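Kojibiose phosphorylase (Gut metagenome, PDB 6W0P) belongs to glycoside hydrolase family 65, whose members pair an N-terminal beta-sandwich domain with a helical catalytic barrel. Local coordinates at residues M1-P13 against F647-N659. Sequence-based numbering, arbitrary orientation.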
# COMPACT_ATOMS: atom_id res chain seq x y z
N MET A 1 -18.78 -10.03 -15.75
CA MET A 1 -19.76 -10.04 -16.88
C MET A 1 -20.37 -11.44 -16.98
O MET A 1 -20.27 -12.17 -15.97
CB MET A 1 -19.10 -9.65 -18.21
CG MET A 1 -17.92 -10.54 -18.64
SD MET A 1 -16.69 -9.65 -19.65
CE MET A 1 -15.32 -10.80 -19.73
N ILE A 2 -20.97 -11.80 -18.13
CA ILE A 2 -21.33 -13.22 -18.44
C ILE A 2 -20.05 -13.96 -18.86
O ILE A 2 -19.39 -13.53 -19.83
CB ILE A 2 -22.47 -13.33 -19.48
CG1 ILE A 2 -23.80 -12.83 -18.91
CG2 ILE A 2 -22.58 -14.76 -20.00
CD1 ILE A 2 -24.14 -13.31 -17.50
N LYS A 3 -19.72 -15.01 -18.11
CA LYS A 3 -18.58 -15.93 -18.36
C LYS A 3 -19.05 -17.06 -19.28
O LYS A 3 -20.20 -17.51 -19.14
CB LYS A 3 -18.11 -16.49 -17.02
CG LYS A 3 -17.67 -15.44 -16.02
CD LYS A 3 -17.34 -16.04 -14.68
CE LYS A 3 -16.69 -15.06 -13.73
NZ LYS A 3 -16.51 -15.71 -12.41
N ILE A 4 -18.18 -17.51 -20.18
CA ILE A 4 -18.51 -18.54 -21.20
C ILE A 4 -17.62 -19.76 -21.03
O ILE A 4 -16.50 -19.69 -20.53
CB ILE A 4 -18.45 -17.95 -22.62
CG1 ILE A 4 -17.06 -17.41 -22.99
CG2 ILE A 4 -19.53 -16.89 -22.80
CD1 ILE A 4 -16.73 -17.52 -24.47
N PRO A 5 -18.14 -20.94 -21.44
CA PRO A 5 -17.35 -22.17 -21.48
C PRO A 5 -16.35 -22.21 -22.66
O PRO A 5 -16.69 -21.79 -23.72
CB PRO A 5 -18.41 -23.27 -21.67
CG PRO A 5 -19.56 -22.57 -22.41
CD PRO A 5 -19.53 -21.15 -21.89
N LYS A 6 -15.14 -22.68 -22.40
CA LYS A 6 -14.16 -23.15 -23.41
C LYS A 6 -14.11 -24.67 -23.30
O LYS A 6 -13.20 -25.21 -22.62
CB LYS A 6 -12.80 -22.48 -23.22
CG LYS A 6 -12.68 -21.05 -23.75
CD LYS A 6 -13.47 -20.02 -22.97
CE LYS A 6 -13.00 -19.90 -21.53
NZ LYS A 6 -13.78 -18.90 -20.77
N ARG A 7 -15.08 -25.32 -23.91
CA ARG A 7 -15.31 -26.78 -23.86
C ARG A 7 -14.35 -27.45 -24.85
O ARG A 7 -14.65 -27.41 -26.05
CB ARG A 7 -16.77 -27.06 -24.22
CG ARG A 7 -17.10 -28.53 -24.41
CD ARG A 7 -16.90 -29.31 -23.13
NE ARG A 7 -17.72 -28.73 -22.07
CZ ARG A 7 -18.99 -29.08 -21.79
NH1 ARG A 7 -19.60 -30.04 -22.46
NH2 ARG A 7 -19.62 -28.46 -20.80
N TYR A 8 -13.25 -28.04 -24.39
CA TYR A 8 -12.30 -28.79 -25.25
C TYR A 8 -12.14 -30.23 -24.77
O TYR A 8 -11.49 -31.00 -25.54
CB TYR A 8 -10.94 -28.10 -25.32
CG TYR A 8 -10.04 -28.25 -24.11
CD1 TYR A 8 -10.25 -27.52 -22.96
CD2 TYR A 8 -8.95 -29.10 -24.14
CE1 TYR A 8 -9.41 -27.62 -21.86
CE2 TYR A 8 -8.09 -29.22 -23.05
CZ TYR A 8 -8.33 -28.48 -21.91
OH TYR A 8 -7.49 -28.59 -20.82
N LEU A 9 -12.71 -30.60 -23.62
CA LEU A 9 -12.55 -31.97 -23.04
C LEU A 9 -13.79 -32.81 -23.31
O LEU A 9 -14.90 -32.27 -23.30
CB LEU A 9 -12.23 -31.86 -21.54
CG LEU A 9 -10.87 -31.21 -21.26
CD1 LEU A 9 -10.67 -30.98 -19.77
CD2 LEU A 9 -9.74 -32.06 -21.79
N GLU A 10 -13.60 -34.09 -23.59
CA GLU A 10 -14.71 -35.06 -23.78
C GLU A 10 -15.51 -35.17 -22.47
O GLU A 10 -14.93 -35.04 -21.35
CB GLU A 10 -14.20 -36.43 -24.21
CG GLU A 10 -13.46 -36.41 -25.53
CD GLU A 10 -14.07 -35.56 -26.63
OE1 GLU A 10 -13.34 -34.77 -27.26
OE2 GLU A 10 -15.30 -35.66 -26.85
N THR A 11 -16.81 -35.40 -22.64
CA THR A 11 -17.81 -35.60 -21.57
C THR A 11 -18.01 -37.10 -21.34
O THR A 11 -18.62 -37.74 -22.19
CB THR A 11 -19.13 -34.94 -21.95
OG1 THR A 11 -18.83 -33.56 -22.10
CG2 THR A 11 -20.18 -35.13 -20.89
N GLU A 12 -17.50 -37.60 -20.21
CA GLU A 12 -17.71 -38.98 -19.71
C GLU A 12 -17.97 -38.91 -18.21
O GLU A 12 -17.36 -38.09 -17.52
CB GLU A 12 -16.48 -39.86 -19.89
CG GLU A 12 -16.07 -40.13 -21.31
CD GLU A 12 -14.99 -41.19 -21.37
OE1 GLU A 12 -14.90 -42.00 -20.39
OE2 GLU A 12 -14.24 -41.22 -22.38
N PRO A 13 -18.79 -39.81 -17.65
CA PRO A 13 -19.17 -39.70 -16.25
C PRO A 13 -18.04 -40.05 -15.28
O PRO A 13 -18.11 -39.52 -14.19
CB PRO A 13 -20.37 -40.66 -16.08
CG PRO A 13 -20.31 -41.60 -17.28
CD PRO A 13 -19.42 -40.95 -18.33
N PHE A 647 -23.04 -22.90 -13.99
CA PHE A 647 -21.88 -23.74 -14.39
C PHE A 647 -21.04 -24.15 -13.16
O PHE A 647 -19.83 -24.36 -13.31
CB PHE A 647 -21.04 -23.00 -15.43
CG PHE A 647 -20.69 -21.58 -15.07
CD1 PHE A 647 -19.58 -21.30 -14.30
CD2 PHE A 647 -21.50 -20.54 -15.49
CE1 PHE A 647 -19.26 -20.00 -13.97
CE2 PHE A 647 -21.19 -19.23 -15.16
CZ PHE A 647 -20.07 -18.96 -14.39
N ALA A 648 -21.66 -24.30 -11.99
CA ALA A 648 -20.98 -24.60 -10.71
C ALA A 648 -20.03 -25.80 -10.85
O ALA A 648 -18.98 -25.74 -10.24
CB ALA A 648 -22.00 -24.85 -9.63
N THR A 649 -20.38 -26.86 -11.59
CA THR A 649 -19.57 -28.10 -11.70
C THR A 649 -18.49 -27.98 -12.78
O THR A 649 -17.65 -28.93 -12.84
CB THR A 649 -20.41 -29.35 -11.98
OG1 THR A 649 -20.85 -29.34 -13.34
CG2 THR A 649 -21.61 -29.47 -11.06
N ARG A 650 -18.49 -26.88 -13.57
CA ARG A 650 -17.69 -26.74 -14.82
C ARG A 650 -16.67 -25.59 -14.74
O ARG A 650 -16.00 -25.34 -15.75
CB ARG A 650 -18.62 -26.48 -16.02
CG ARG A 650 -19.72 -27.51 -16.22
CD ARG A 650 -19.16 -28.91 -16.43
NE ARG A 650 -18.26 -28.96 -17.56
CZ ARG A 650 -17.81 -30.07 -18.13
NH1 ARG A 650 -18.22 -31.25 -17.67
NH2 ARG A 650 -16.97 -29.98 -19.15
N LEU A 651 -16.55 -24.88 -13.62
CA LEU A 651 -15.76 -23.64 -13.62
C LEU A 651 -14.33 -23.94 -14.11
O LEU A 651 -13.85 -23.18 -14.98
CB LEU A 651 -15.75 -22.99 -12.24
CG LEU A 651 -15.17 -21.57 -12.23
CD1 LEU A 651 -16.00 -20.65 -11.35
CD2 LEU A 651 -13.73 -21.57 -11.73
N ASP A 652 -13.68 -24.99 -13.59
CA ASP A 652 -12.31 -25.39 -14.03
C ASP A 652 -12.34 -26.16 -15.37
O ASP A 652 -11.55 -25.82 -16.29
CB ASP A 652 -11.58 -26.14 -12.92
CG ASP A 652 -11.23 -25.19 -11.80
OD1 ASP A 652 -10.60 -24.14 -12.09
OD2 ASP A 652 -11.63 -25.46 -10.67
N LEU A 653 -13.19 -27.19 -15.52
CA LEU A 653 -13.14 -28.02 -16.76
C LEU A 653 -13.26 -27.14 -18.01
O LEU A 653 -12.55 -27.40 -19.00
CB LEU A 653 -14.23 -29.08 -16.72
CG LEU A 653 -14.04 -30.18 -15.68
CD1 LEU A 653 -15.26 -31.05 -15.63
CD2 LEU A 653 -12.83 -31.05 -15.98
N ASP A 654 -14.17 -26.16 -17.98
CA ASP A 654 -14.43 -25.28 -19.15
C ASP A 654 -13.86 -23.88 -18.89
O ASP A 654 -14.22 -22.97 -19.69
CB ASP A 654 -15.93 -25.27 -19.49
CG ASP A 654 -16.57 -26.65 -19.66
OD1 ASP A 654 -15.90 -27.56 -20.19
OD2 ASP A 654 -17.73 -26.81 -19.26
N ASP A 655 -13.09 -23.67 -17.82
CA ASP A 655 -12.22 -22.47 -17.61
C ASP A 655 -13.04 -21.16 -17.71
O ASP A 655 -12.62 -20.24 -18.48
CB ASP A 655 -11.07 -22.48 -18.63
CG ASP A 655 -9.89 -21.54 -18.38
OD1 ASP A 655 -9.79 -20.93 -17.26
OD2 ASP A 655 -9.04 -21.41 -19.30
N TYR A 656 -14.16 -21.03 -16.99
CA TYR A 656 -15.05 -19.84 -17.04
C TYR A 656 -14.32 -18.56 -16.56
O TYR A 656 -14.71 -17.45 -17.05
CB TYR A 656 -16.34 -20.06 -16.24
CG TYR A 656 -17.41 -20.85 -16.97
CD1 TYR A 656 -17.36 -22.23 -17.05
CD2 TYR A 656 -18.49 -20.22 -17.54
CE1 TYR A 656 -18.36 -22.96 -17.67
CE2 TYR A 656 -19.50 -20.92 -18.18
CZ TYR A 656 -19.44 -22.30 -18.24
OH TYR A 656 -20.41 -22.99 -18.90
N ASN A 657 -13.34 -18.67 -15.64
CA ASN A 657 -12.59 -17.52 -15.08
C ASN A 657 -11.37 -17.17 -15.96
O ASN A 657 -10.69 -16.16 -15.65
CB ASN A 657 -12.20 -17.78 -13.62
CG ASN A 657 -13.33 -17.57 -12.62
OD1 ASN A 657 -14.49 -17.45 -12.99
ND2 ASN A 657 -13.00 -17.50 -11.34
N ASN A 658 -11.04 -18.00 -16.95
CA ASN A 658 -9.90 -17.84 -17.89
C ASN A 658 -8.54 -17.92 -17.16
O ASN A 658 -7.54 -17.58 -17.79
CB ASN A 658 -10.03 -16.55 -18.72
CG ASN A 658 -11.14 -16.64 -19.75
OD1 ASN A 658 -11.21 -17.59 -20.53
ND2 ASN A 658 -12.05 -15.68 -19.72
N ASN A 659 -8.45 -18.43 -15.94
CA ASN A 659 -7.15 -18.55 -15.22
C ASN A 659 -6.99 -19.96 -14.62
O ASN A 659 -6.22 -20.12 -13.67
CB ASN A 659 -7.02 -17.46 -14.15
CG ASN A 659 -8.05 -17.64 -13.04
OD1 ASN A 659 -9.03 -18.37 -13.21
ND2 ASN A 659 -7.85 -16.99 -11.89
O HOH W 1 -15.39 -16.51 -19.31
O HOH W 2 -11.39 -25.00 -20.69
O HOH W 3 -13.55 -28.63 -21.26
O HOH W 4 -16.40 -32.21 -20.78
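R7 and R650 hold the carboxylate of D654 between them. R7 meets it side-on: NE reaches OD1 of D654 at 2.9 Å, and NH2 of R7 goes to OD2. R650 grips it side-on from the opposite face with the oxygens exchanged, NE to OD2 and NH2 to OD1. Each carboxylate oxygen thus takes two N-H bonds, which should fix the rotation of the carboxylate and favour its charged form. The guanidinium planes lie 47° apart, and NH2 of R650 sits over one face of R7. The shared carboxylate probably offsets the like charges. R7 folds back to D654 through bends at chi2 and chi3.

Next to this network, the backbone N of K6 makes a nearly straight bond to O of D654. The K6 side chain is also bent twice, and this carries NZ to O of D655 at 2.9 Å and to OD1 of N658. Both oxygens are met from above their carbonyl planes. NZ of K6 bonds O of I4 as well, so the ammonium ties the backbone of its own segment, at I4, to the turn D655-N658.

The Y656 ring is covered on both faces. The I4-P5 peptide lies over one, and the F647 ring over the other. P5 CB comes within 3.4 Å of Y656 OH. K3 passes the same ring at its edge with CB. Its chain is extended beyond CG, and NZ ends 2.7 Å from OD1 of N657. One water joins N of I4 to O of Y656, and another links N of L9 to O of L653 and OD1 of D654.

The contact fastens the N-terminal tail, ahead of edge strand 10-11, to the loop between helices 638-645 and 666-680 of the catalytic region. L9 and L653 both touch I32 of helix 26-32. Helix 308-324 lies alongside, with Y316 against L653 and Q312 bonded to R650.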